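Local coordinates for protein TetR family transcriptional regulator (Mycobacterium smegmatis, PDB 5XS9) that probably binds operator DNA as a dimeric TetR-type repressor and thereby regulates biotin synthesis genes in mycobacteria, at residues A[6-11]-A[41-46]; A[10-15]-A[52-57]; A[59-64]-A[83-88]; A[94-99]-A[139-144]. All coordinates share one frame; numbering follows the deposited sequence.

Contact 1. Residues A[6-11]-A[41-46]; sequences PDVVAA and YWHFAN
Val8 and Val9, on the first helix of the TetR-type DNA-binding domain, meet Phe44 in the loop between helix 26-33 and helix 47-58. As in the family, helix 26-33 is probably the first helix of the helix-turn-helix, and Tyr41 to Phe44 belong to the end of the recognition-helix region, just before helix 47-58. The apolar contacts come first. Both valines reach the rim of the Phe44 ring near its plane: CG1 of Val8 lies 3.7 Å from CE2 of Phe44, and CG2 of Val9 lies 3.9 Å from CZ of the same ring. Val8 runs past the phenylalanine in the opposite direction, whereas Val9 crosses it at about a right angle. A flat, wholly apolar ring suits this buried place, because its far edge can lodge against two branched side chains one residue apart on the helix. One face of the ring carries CB of the preceding His43, and Leu50 and Ala53 of helix 47-58 also touch Phe44. With CG beside its own backbone N (chi1 -65°), the His43 imidazole comes obliquely toward Val8 in a loose touch, CD2 of His43 standing 4.4 Å from CG2 of Val8.

The polar part is slighter. His43 is only partly buried, and a weak hydrogen bond ties the loop to the chain just before helix 5-19, joining NE2 of His43 to the backbone O of Leu3.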
loop_
_atom_site.group_PDB
_atom_site.type_symbol
_atom_site.label_atom_id
_atom_site.label_comp_id
_atom_site.label_asym_id
_atom_site.label_seq_id
_atom_site.Cartn_x
_atom_site.Cartn_y
_atom_site.Cartn_z
ATOM N N PRO A 6 27.584 -5.591 -5.915
ATOM C CA PRO A 6 26.922 -4.724 -6.874
ATOM C C PRO A 6 26.373 -5.375 -8.141
ATOM O O PRO A 6 25.266 -5.004 -8.606
ATOM C CB PRO A 6 28.016 -3.714 -7.211
ATOM C CG PRO A 6 28.750 -3.543 -5.924
ATOM C CD PRO A 6 28.728 -4.900 -5.271
ATOM N N ASP A 7 27.117 -6.318 -8.711
ATOM C CA ASP A 7 26.638 -7.063 -9.890
ATOM C C ASP A 7 25.444 -7.937 -9.547
ATOM O O ASP A 7 24.574 -8.125 -10.354
ATOM C CB ASP A 7 27.741 -7.975 -10.499
ATOM C CG ASP A 7 28.893 -7.185 -11.112
ATOM O OD1 ASP A 7 28.644 -6.217 -11.858
ATOM O OD2 ASP A 7 30.054 -7.545 -10.862
ATOM N N VAL A 8 25.464 -8.534 -8.371
ATOM C CA VAL A 8 24.364 -9.381 -7.950
ATOM C C VAL A 8 23.066 -8.542 -7.851
ATOM O O VAL A 8 22.026 -8.917 -8.410
ATOM C CB VAL A 8 24.690 -10.086 -6.628
ATOM C CG1 VAL A 8 23.485 -10.854 -6.106
ATOM C CG2 VAL A 8 25.884 -11.036 -6.859
ATOM N N VAL A 9 23.180 -7.368 -7.231
ATOM C CA VAL A 9 22.016 -6.496 -6.998
ATOM C C VAL A 9 21.481 -6.034 -8.297
ATOM O O VAL A 9 20.277 -6.043 -8.529
ATOM C CB VAL A 9 22.377 -5.335 -6.079
ATOM C CG1 VAL A 9 21.194 -4.365 -5.987
ATOM C CG2 VAL A 9 22.712 -5.881 -4.697
ATOM N N ALA A 10 22.388 -5.673 -9.204
ATOM C CA ALA A 10 21.994 -5.264 -10.515
ATOM C C ALA A 10 21.276 -6.379 -11.309
ATOM O O ALA A 10 20.253 -6.137 -12.002
ATOM C CB ALA A 10 23.228 -4.747 -11.303
ATOM N N ALA A 11 21.814 -7.585 -11.250
ATOM C CA ALA A 11 21.154 -8.710 -11.917
ATOM C C ALA A 11 19.760 -8.911 -11.303
ATOM O O ALA A 11 18.770 -9.172 -12.011
ATOM C CB ALA A 11 21.978 -9.983 -11.772
ATOM N N TYR A 41 24.432 -16.997 -1.198
ATOM C CA TYR A 41 24.294 -16.975 0.245
ATOM C C TYR A 41 25.530 -16.407 0.999
ATOM O O TYR A 41 25.521 -16.295 2.227
ATOM C CB TYR A 41 23.828 -18.316 0.759
ATOM C CG TYR A 41 22.394 -18.571 0.357
ATOM C CD1 TYR A 41 22.090 -19.301 -0.801
ATOM C CD2 TYR A 41 21.347 -17.976 1.040
ATOM C CE1 TYR A 41 20.783 -19.507 -1.213
ATOM C CE2 TYR A 41 20.038 -18.173 0.631
ATOM C CZ TYR A 41 19.756 -18.965 -0.494
ATOM O OH TYR A 41 18.448 -19.178 -0.897
ATOM N N TRP A 42 26.559 -16.051 0.245
ATOM C CA TRP A 42 27.708 -15.347 0.767
ATOM C C TRP A 42 27.389 -13.864 0.816
ATOM O O TRP A 42 28.026 -13.160 1.541
ATOM C CB TRP A 42 28.967 -15.635 -0.091
ATOM C CG TRP A 42 29.517 -16.978 0.195
ATOM C CD1 TRP A 42 29.246 -18.120 -0.471
ATOM C CD2 TRP A 42 30.366 -17.341 1.284
ATOM N NE1 TRP A 42 29.878 -19.186 0.123
ATOM C CE2 TRP A 42 30.594 -18.728 1.190
ATOM C CE3 TRP A 42 30.973 -16.627 2.318
ATOM C CZ2 TRP A 42 31.385 -19.424 2.101
ATOM C CZ3 TRP A 42 31.781 -17.320 3.224
ATOM C CH2 TRP A 42 31.974 -18.709 3.100
ATOM N N HIS A 43 26.393 -13.413 0.059
ATOM C CA HIS A 43 26.031 -12.000 0.015
ATOM C C HIS A 43 24.743 -11.704 0.716
ATOM O O HIS A 43 24.609 -10.631 1.232
ATOM C CB HIS A 43 25.911 -11.569 -1.421
ATOM C CG HIS A 43 27.198 -11.637 -2.142
ATOM N ND1 HIS A 43 28.228 -10.766 -1.876
ATOM C CD2 HIS A 43 27.658 -12.501 -3.070
ATOM C CE1 HIS A 43 29.251 -11.057 -2.652
ATOM N NE2 HIS A 43 28.928 -12.098 -3.393
ATOM N N PHE A 44 23.782 -12.639 0.691
ATOM C CA PHE A 44 22.524 -12.476 1.376
ATOM C C PHE A 44 22.158 -13.730 2.057
ATOM O O PHE A 44 22.242 -14.788 1.463
ATOM C CB PHE A 44 21.456 -12.154 0.352
ATOM C CG PHE A 44 21.796 -10.980 -0.518
ATOM C CD1 PHE A 44 21.828 -9.701 0.027
ATOM C CD2 PHE A 44 22.072 -11.150 -1.861
ATOM C CE1 PHE A 44 22.132 -8.617 -0.763
ATOM C CE2 PHE A 44 22.374 -10.070 -2.642
ATOM C CZ PHE A 44 22.408 -8.814 -2.085
ATOM N N ALA A 45 21.728 -13.631 3.297
ATOM C CA ALA A 45 21.328 -14.791 4.044
ATOM C C ALA A 45 19.997 -15.352 3.606
ATOM O O ALA A 45 19.754 -16.544 3.823
ATOM C CB ALA A 45 21.322 -14.517 5.521
ATOM N N ASN A 46 19.143 -14.544 2.982
ATOM C CA ASN A 46 17.786 -14.978 2.680
ATOM C C ASN A 46 17.169 -14.037 1.696
ATOM O O ASN A 46 17.764 -13.011 1.371
ATOM C CB ASN A 46 16.924 -15.125 3.941
ATOM C CG ASN A 46 16.875 -13.851 4.772
ATOM O OD1 ASN A 46 16.694 -12.739 4.271
ATOM N ND2 ASN A 46 17.102 -14.006 6.042
#

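Contact 2. Residues A[10-15]-A[52-57]; sequences AAATKI and GAVADH
Val54 and His57, one turn apart on helix 47-58, face Ala12 and Thr13 of helix 5-19 inside the DNA-binding domain of this TetR-family protein. The two short helical segments are almost perpendicular, at 85°, with axes 9.6 Å apart, so only a small patch of each can engage. The closest CA atoms belong to Thr13 and Val54.

Ala53, on the flank of the segment, rests on Val9 and so continues the core of the domain. Next comes Val54, which places a methyl on each of two neighbours: CG2 is 3.6 Å from CB of Ala12, and CG1 is 3.7 Å from OG1 of Thr13. Alanine fits opposite the branched valine because its single methyl is enough to receive one valine branch, and Leu29 and Leu24 touch it too. Ala55 turns away from helix 5-19, toward helix 92-101, where it meets Leu95, Val96 and Ser99.

His57 supplies the polar link. Its CG is anti to the backbone N (chi1 -180°), which carries the ring out to Thr13; there ND1 donates a 3.2 Å hydrogen bond to OG1. The hydroxyl oxygen sits 30° out of the imidazole plane, so the bond is bent, while CG2 of Thr13 lies at the ring's edge.

Thr13 OG1 is also hydrogen-bonded to the backbone O of Val9. Accepting from His57 thus leaves the threonine hydroxyl to donate to its own helix, and this fixes its rotation and gives a buried oxygen two partners.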
loop_
_atom_site.group_PDB
_atom_site.type_symbol
_atom_site.label_atom_id
_atom_site.label_comp_id
_atom_site.label_asym_id
_atom_site.label_seq_id
_atom_site.Cartn_x
_atom_site.Cartn_y
_atom_site.Cartn_z
ATOM N N ALA A 10 22.388 -5.673 -9.204
ATOM C CA ALA A 10 21.994 -5.264 -10.515
ATOM C C ALA A 10 21.276 -6.379 -11.309
ATOM O O ALA A 10 20.253 -6.137 -12.002
ATOM C CB ALA A 10 23.228 -4.747 -11.303
ATOM N N ALA A 11 21.814 -7.585 -11.250
ATOM C CA ALA A 11 21.154 -8.710 -11.917
ATOM C C ALA A 11 19.760 -8.911 -11.303
ATOM O O ALA A 11 18.770 -9.172 -12.011
ATOM C CB ALA A 11 21.978 -9.983 -11.772
ATOM N N ALA A 12 19.705 -8.821 -9.987
ATOM C CA ALA A 12 18.413 -9.041 -9.264
ATOM C C ALA A 12 17.373 -7.994 -9.691
ATOM O O ALA A 12 16.196 -8.319 -9.885
ATOM C CB ALA A 12 18.654 -8.967 -7.779
ATOM N N THR A 13 17.853 -6.760 -9.939
ATOM C CA THR A 13 17.014 -5.637 -10.352
ATOM C C THR A 13 16.494 -5.819 -11.768
ATOM O O THR A 13 15.327 -5.531 -12.085
ATOM C CB THR A 13 17.778 -4.278 -10.147
ATOM O OG1 THR A 13 18.039 -4.174 -8.754
ATOM C CG2 THR A 13 16.997 -3.099 -10.603
ATOM N N LYS A 14 17.330 -6.369 -12.613
ATOM C CA LYS A 14 16.903 -6.704 -13.975
ATOM C C LYS A 14 15.830 -7.823 -14.025
ATOM O O LYS A 14 14.893 -7.762 -14.795
ATOM C CB LYS A 14 18.155 -7.113 -14.777
ATOM C CG LYS A 14 17.929 -7.294 -16.267
ATOM C CD LYS A 14 19.270 -7.495 -16.966
ATOM C CE LYS A 14 19.135 -8.335 -18.222
ATOM N NZ LYS A 14 18.017 -7.851 -19.073
ATOM N N ILE A 15 15.940 -8.821 -13.167
ATOM C CA ILE A 15 14.898 -9.842 -13.087
ATOM C C ILE A 15 13.562 -9.178 -12.668
ATOM O O ILE A 15 12.487 -9.455 -13.223
ATOM C CB ILE A 15 15.296 -10.952 -12.091
ATOM C CG1 ILE A 15 16.472 -11.752 -12.668
ATOM C CG2 ILE A 15 14.143 -11.907 -11.811
ATOM C CD1 ILE A 15 17.255 -12.547 -11.653
ATOM N N GLY A 52 15.678 -6.364 0.340
ATOM C CA GLY A 52 16.203 -5.126 0.965
ATOM C C GLY A 52 17.313 -4.396 0.167
ATOM O O GLY A 52 17.297 -3.161 0.028
ATOM N N ALA A 53 18.275 -5.149 -0.357
ATOM C CA ALA A 53 19.340 -4.563 -1.149
ATOM C C ALA A 53 18.787 -4.074 -2.445
ATOM O O ALA A 53 19.191 -3.066 -2.957
ATOM C CB ALA A 53 20.422 -5.617 -1.430
ATOM N N VAL A 54 17.885 -4.828 -3.051
ATOM C CA VAL A 54 17.323 -4.375 -4.287
ATOM C C VAL A 54 16.474 -3.080 -4.009
ATOM O O VAL A 54 16.495 -2.102 -4.818
ATOM C CB VAL A 54 16.435 -5.444 -4.932
ATOM C CG1 VAL A 54 15.614 -4.839 -6.031
ATOM C CG2 VAL A 54 17.249 -6.600 -5.468
ATOM N N ALA A 55 15.717 -3.082 -2.917
ATOM C CA ALA A 55 14.996 -1.814 -2.465
ATOM C C ALA A 55 15.969 -0.601 -2.361
ATOM O O ALA A 55 15.712 0.482 -2.922
ATOM C CB ALA A 55 14.275 -2.044 -1.146
ATOM N N ASP A 56 17.123 -0.795 -1.706
ATOM C CA ASP A 56 18.089 0.331 -1.571
ATOM C C ASP A 56 18.703 0.757 -2.848
ATOM O O ASP A 56 18.961 1.925 -3.043
ATOM C CB ASP A 56 19.114 0.058 -0.506
ATOM C CG ASP A 56 18.467 0.035 0.852
ATOM O OD1 ASP A 56 17.394 0.677 1.043
ATOM O OD2 ASP A 56 18.977 -0.598 1.741
ATOM N N HIS A 57 18.801 -0.161 -3.785
ATOM C CA HIS A 57 19.361 0.143 -5.081
ATOM C C HIS A 57 18.369 0.961 -5.889
ATOM O O HIS A 57 18.745 1.951 -6.520
ATOM C CB HIS A 57 19.703 -1.173 -5.807
ATOM C CG HIS A 57 20.294 -0.974 -7.160
ATOM N ND1 HIS A 57 19.681 -1.410 -8.310
ATOM C CD2 HIS A 57 21.448 -0.400 -7.548
ATOM C CE1 HIS A 57 20.415 -1.080 -9.353
ATOM N NE2 HIS A 57 21.485 -0.454 -8.918
#

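Contact 3. Residues A[59-64]-A[83-88]; sequences LRTART and RDALLS
Ala62 and Ala85 bring the backbones closest, their CA atoms 5.7 Å apart, where the chain leaving helix 47-58 passes the last turns of helix 71-87. Such a close approach needs small side chains, and alanine is found on both sides: CB of Ala62 is 4.0 Å from CB of Ala85. The latter points straight at residues 59-64 and receives a second neighbour, OG1 of Thr61, at 3.8 Å. The rotation of Thr61 (chi1 69°) sets this hydroxyl, rather than the CG2 methyl, against Ala85, at the solvent-facing margin where a polar group is easily tolerated.

Deeper in, Leu59 and Leu86 meet obliquely through their outer methyls, CD2 of Leu59 lying 4.1 Å from CD2 of Leu86. Neither CB is aimed at the opposite segment; it is the long branched ends that close the distance, which is why leucine serves here. Beyond Ala85, Ser88 turns its hydroxyl back on the helix and donates a 2.8 Å hydrogen bond from OG to the backbone O of Asp84, with the donor 34° off the carbonyl plane.

In this all-helical fold the contact joins the linker after the DNA-binding part to the larger C-terminal domain. Val96 of helix 92-101 touches both leucines, Val107 and Ile111 of helix 106-122 back Leu59 and Ala62, and Arg83 extends away to helix 129-155, forming a salt bridge with Glu147.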
loop_
_atom_site.group_PDB
_atom_site.type_symbol
_atom_site.label_atom_id
_atom_site.label_comp_id
_atom_site.label_asym_id
_atom_site.label_seq_id
_atom_site.Cartn_x
_atom_site.Cartn_y
_atom_site.Cartn_z
ATOM N N LEU A 59 16.101 2.812 -4.683
ATOM C CA LEU A 59 15.901 4.080 -3.991
ATOM C C LEU A 59 17.178 4.960 -3.951
ATOM O O LEU A 59 17.145 6.060 -3.381
ATOM C CB LEU A 59 15.495 3.774 -2.511
ATOM C CG LEU A 59 14.115 3.176 -2.289
ATOM C CD1 LEU A 59 13.914 2.787 -0.843
ATOM C CD2 LEU A 59 13.027 4.115 -2.768
ATOM N N ARG A 60 18.291 4.459 -4.486
ATOM C CA ARG A 60 19.482 5.277 -4.776
ATOM C C ARG A 60 19.137 6.691 -5.304
ATOM O O ARG A 60 19.539 7.660 -4.710
ATOM C CB ARG A 60 20.324 4.523 -5.794
ATOM C CG ARG A 60 21.628 5.150 -6.265
ATOM C CD ARG A 60 22.403 4.121 -7.095
ATOM N NE ARG A 60 21.503 3.267 -7.899
ATOM C CZ ARG A 60 21.093 3.489 -9.156
ATOM N NH1 ARG A 60 21.505 4.556 -9.855
ATOM N NH2 ARG A 60 20.255 2.616 -9.727
ATOM N N THR A 61 18.339 6.813 -6.358
ATOM C CA THR A 61 18.015 8.141 -6.848
ATOM C C THR A 61 17.026 8.932 -5.977
ATOM O O THR A 61 16.975 10.130 -6.128
ATOM C CB THR A 61 17.445 8.156 -8.277
ATOM O OG1 THR A 61 16.115 7.565 -8.300
ATOM C CG2 THR A 61 18.418 7.495 -9.226
ATOM N N ALA A 62 16.272 8.276 -5.095
ATOM C CA ALA A 62 15.242 8.932 -4.324
ATOM C C ALA A 62 15.746 9.970 -3.308
ATOM O O ALA A 62 15.031 10.856 -2.921
ATOM C CB ALA A 62 14.386 7.897 -3.600
ATOM N N ARG A 63 16.966 9.855 -2.853
ATOM C CA ARG A 63 17.417 10.798 -1.829
ATOM C C ARG A 63 17.844 12.114 -2.493
ATOM O O ARG A 63 18.567 12.106 -3.443
ATOM C CB ARG A 63 18.467 10.192 -0.928
ATOM C CG ARG A 63 19.428 9.208 -1.581
ATOM C CD ARG A 63 19.797 8.102 -0.609
ATOM N NE ARG A 63 21.020 7.487 -1.073
ATOM C CZ ARG A 63 21.893 6.821 -0.325
ATOM N NH1 ARG A 63 21.702 6.642 0.988
ATOM N NH2 ARG A 63 22.982 6.327 -0.914
ATOM N N THR A 64 17.346 13.238 -2.033
ATOM C CA THR A 64 17.807 14.525 -2.558
ATOM C C THR A 64 18.003 15.434 -1.393
ATOM O O THR A 64 17.328 15.263 -0.348
ATOM C CB THR A 64 16.847 15.059 -3.641
ATOM O OG1 THR A 64 17.410 16.249 -4.233
ATOM C CG2 THR A 64 15.422 15.255 -3.059
ATOM N N ARG A 83 8.309 8.636 -5.104
ATOM C CA ARG A 83 7.374 8.016 -6.023
ATOM C C ARG A 83 8.022 7.712 -7.405
ATOM O O ARG A 83 7.829 6.655 -8.004
ATOM C CB ARG A 83 6.189 8.934 -6.206
ATOM C CG ARG A 83 5.283 8.504 -7.370
ATOM C CD ARG A 83 4.001 9.214 -7.248
ATOM N NE ARG A 83 3.218 9.090 -8.458
ATOM C CZ ARG A 83 3.181 9.963 -9.450
ATOM N NH1 ARG A 83 3.884 11.066 -9.416
ATOM N NH2 ARG A 83 2.409 9.725 -10.500
ATOM N N ASP A 84 8.781 8.672 -7.910
ATOM C CA ASP A 84 9.443 8.497 -9.217
ATOM C C ASP A 84 10.404 7.292 -9.188
ATOM O O ASP A 84 10.394 6.435 -10.108
ATOM C CB ASP A 84 10.124 9.805 -9.681
ATOM C CG ASP A 84 9.090 10.854 -10.276
ATOM O OD1 ASP A 84 7.871 10.596 -10.663
ATOM O OD2 ASP A 84 9.549 11.999 -10.367
ATOM N N ALA A 85 11.144 7.129 -8.103
ATOM C CA ALA A 85 12.000 5.949 -7.996
ATOM C C ALA A 85 11.215 4.653 -7.952
ATOM O O ALA A 85 11.583 3.668 -8.614
ATOM C CB ALA A 85 12.959 6.065 -6.845
ATOM N N LEU A 86 10.075 4.629 -7.260
ATOM C CA LEU A 86 9.305 3.433 -7.206
ATOM C C LEU A 86 8.713 3.087 -8.581
ATOM O O LEU A 86 8.641 1.916 -8.979
ATOM C CB LEU A 86 8.149 3.530 -6.186
ATOM C CG LEU A 86 8.540 3.883 -4.748
ATOM C CD1 LEU A 86 7.317 4.272 -3.907
ATOM C CD2 LEU A 86 9.362 2.753 -4.126
ATOM N N LEU A 87 8.262 4.115 -9.290
ATOM C CA LEU A 87 7.659 3.910 -10.615
ATOM C C LEU A 87 8.640 3.475 -11.714
ATOM O O LEU A 87 8.217 3.021 -12.745
ATOM C CB LEU A 87 6.932 5.159 -11.076
ATOM C CG LEU A 87 5.668 5.424 -10.269
ATOM C CD1 LEU A 87 5.084 6.726 -10.801
ATOM C CD2 LEU A 87 4.650 4.301 -10.331
ATOM N N SER A 88 9.910 3.598 -11.434
ATOM C CA SER A 88 11.008 3.309 -12.368
ATOM C C SER A 88 11.280 1.851 -12.484
ATOM O O SER A 88 12.027 1.501 -13.352
ATOM C CB SER A 88 12.324 4.010 -11.881
ATOM O OG SER A 88 12.105 5.360 -12.044
#

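Contact 4. Residues A[94-99]-A[139-144]; sequences ELVSAS and YVLGFT
Ser97 sets its hydroxyl against the side chain of Leu141: OG is 3.6 Å from CB of Leu141 and nearly as close to CD2. The small serine points directly at helix 129-155, and its place is where the two backbones are nearest, with the CA atoms of Ser97 and Leu141 6.5 Å apart. A bulkier leucine opposite wraps its branches about the oxygen, its CG beside its own backbone N (chi1 -58°). The contact is rounded off by the apolar, branched Val96, whose CG1 lies a looser 4.3 Å from CD2 of Leu141.

Both helices belong to the C-terminal domain, which in TetR-family regulators forms the dimer and holds the ligand pocket. Both also reach the second subunit: the Phe143 ring on helix 129-155 meets Tyr138 of the second subunit, and Ala98 on helix 92-101 packs on Trp153 of the second subunit. One turn past Val140, Thr144 donates a 2.8 Å bond from OG1 to the backbone O of Val140, which the backbone N of Thr144 reaches from the opposite face of its plane.

Polarity within the apolar contact is settled locally. OG of Ser97 is hydrogen-bonded to the backbone O of Ala93, one turn earlier in its own helix, so the hydroxyl can lie against leucine carbons without needing a polar partner across the interface.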
loop_
_atom_site.group_PDB
_atom_site.type_symbol
_atom_site.label_atom_id
_atom_site.label_comp_id
_atom_site.label_asym_id
_atom_site.label_seq_id
_atom_site.Cartn_x
_atom_site.Cartn_y
_atom_site.Cartn_z
ATOM N N GLU A 94 5.632 -2.047 -4.380
ATOM C CA GLU A 94 5.350 -3.237 -3.554
ATOM C C GLU A 94 6.616 -3.763 -2.880
ATOM O O GLU A 94 6.598 -4.184 -1.730
ATOM C CB GLU A 94 4.771 -4.368 -4.418
ATOM C CG GLU A 94 4.353 -5.576 -3.628
ATOM C CD GLU A 94 3.919 -6.755 -4.535
ATOM O OE1 GLU A 94 3.535 -6.505 -5.692
ATOM O OE2 GLU A 94 3.997 -7.924 -4.093
ATOM N N LEU A 95 7.696 -3.760 -3.620
ATOM C CA LEU A 95 8.963 -4.301 -3.121
ATOM C C LEU A 95 9.468 -3.377 -2.008
ATOM O O LEU A 95 9.864 -3.864 -0.946
ATOM C CB LEU A 95 9.975 -4.403 -4.273
ATOM C CG LEU A 95 11.278 -5.197 -3.997
ATOM C CD1 LEU A 95 11.857 -5.783 -5.239
ATOM C CD2 LEU A 95 12.255 -4.230 -3.373
ATOM N N VAL A 96 9.421 -2.058 -2.210
ATOM C CA VAL A 96 9.842 -1.090 -1.137
ATOM C C VAL A 96 8.927 -1.139 0.069
ATOM O O VAL A 96 9.428 -1.124 1.211
ATOM C CB VAL A 96 10.055 0.312 -1.637
ATOM C CG1 VAL A 96 10.339 1.253 -0.511
ATOM C CG2 VAL A 96 11.213 0.272 -2.663
ATOM N N SER A 97 7.608 -1.294 -0.160
ATOM C CA SER A 97 6.660 -1.533 0.974
ATOM C C SER A 97 7.028 -2.692 1.827
ATOM O O SER A 97 6.999 -2.562 3.048
ATOM C CB SER A 97 5.206 -1.692 0.572
ATOM O OG SER A 97 4.862 -0.543 -0.174
ATOM N N ALA A 98 7.244 -3.849 1.200
ATOM C CA ALA A 98 7.557 -5.044 1.963
ATOM C C ALA A 98 8.931 -4.925 2.636
ATOM O O ALA A 98 9.120 -5.397 3.785
ATOM C CB ALA A 98 7.425 -6.325 1.124
ATOM N N SER A 99 9.882 -4.237 2.020
ATOM C CA SER A 99 11.166 -4.075 2.672
ATOM C C SER A 99 11.165 -3.092 3.818
ATOM O O SER A 99 11.889 -3.276 4.779
ATOM C CB SER A 99 12.275 -3.714 1.683
ATOM O OG SER A 99 12.483 -4.804 0.792
ATOM N N TYR A 139 1.060 7.028 3.014
ATOM C CA TYR A 139 0.330 7.599 1.885
ATOM C C TYR A 139 1.039 7.356 0.522
ATOM O O TYR A 139 0.416 6.919 -0.479
ATOM C CB TYR A 139 0.041 9.078 2.076
ATOM C CG TYR A 139 -0.342 9.793 0.789
ATOM C CD1 TYR A 139 -1.543 9.536 0.167
ATOM C CD2 TYR A 139 0.570 10.602 0.106
ATOM C CE1 TYR A 139 -1.892 10.161 -1.018
ATOM C CE2 TYR A 139 0.243 11.188 -1.108
ATOM C CZ TYR A 139 -1.000 10.974 -1.680
ATOM O OH TYR A 139 -1.405 11.592 -2.888
ATOM N N VAL A 140 2.318 7.629 0.501
ATOM C CA VAL A 140 3.070 7.560 -0.768
ATOM C C VAL A 140 3.127 6.094 -1.243
ATOM O O VAL A 140 2.937 5.773 -2.415
ATOM C CB VAL A 140 4.501 8.070 -0.622
ATOM C CG1 VAL A 140 5.313 7.721 -1.908
ATOM C CG2 VAL A 140 4.516 9.527 -0.315
ATOM N N LEU A 141 3.343 5.181 -0.324
ATOM C CA LEU A 141 3.310 3.786 -0.674
ATOM C C LEU A 141 1.960 3.212 -1.084
ATOM O O LEU A 141 1.877 2.427 -2.054
ATOM C CB LEU A 141 3.985 2.906 0.432
ATOM C CG LEU A 141 5.422 3.201 0.775
ATOM C CD1 LEU A 141 5.749 2.389 2.040
ATOM C CD2 LEU A 141 6.327 2.890 -0.377
ATOM N N GLY A 142 0.895 3.561 -0.390
ATOM C CA GLY A 142 -0.462 3.113 -0.783
ATOM C C GLY A 142 -0.836 3.696 -2.155
ATOM O O GLY A 142 -1.347 3.005 -3.049
ATOM N N PHE A 143 -0.548 4.959 -2.326
ATOM C CA PHE A 143 -0.847 5.650 -3.597
ATOM C C PHE A 143 -0.142 4.954 -4.735
ATOM O O PHE A 143 -0.762 4.607 -5.727
ATOM C CB PHE A 143 -0.442 7.105 -3.549
ATOM C CG PHE A 143 -0.746 7.879 -4.810
ATOM C CD1 PHE A 143 -1.885 8.670 -4.869
ATOM C CD2 PHE A 143 0.051 7.766 -5.913
ATOM C CE1 PHE A 143 -2.217 9.393 -5.977
ATOM C CE2 PHE A 143 -0.271 8.492 -7.086
ATOM C CZ PHE A 143 -1.385 9.331 -7.093
ATOM N N THR A 144 1.128 4.711 -4.559
ATOM C CA THR A 144 1.999 4.240 -5.636
ATOM C C THR A 144 1.860 2.731 -5.895
ATOM O O THR A 144 1.906 2.342 -7.048
ATOM C CB THR A 144 3.464 4.626 -5.417
ATOM O OG1 THR A 144 3.564 6.044 -5.107
ATOM C CG2 THR A 144 4.232 4.344 -6.643
#

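The contacts follow one another from the DNA-binding domain into the C-terminal domain. Contacts 1 and 2 both start from helix 5-19, share Ala10 and Ala11 and have centres 9 Å apart; Val9 and Phe44 of contact 1 touch His57 and Ala53 of contact 2, making one small core. Contact 3 takes up the chain directly after helix 47-58, its centre 13 Å from that of contact 2. Contact 4, its centre 12 Å from that of contact 3, touches it through Leu86 and Val96. Contacts 2 and 4 meet at Val54 and Leu95, so helix 92-101 packs against helix 47-58. This continuous packing could relay ligand-induced movement to the DNA-reading end, as in other TetR-family regulators.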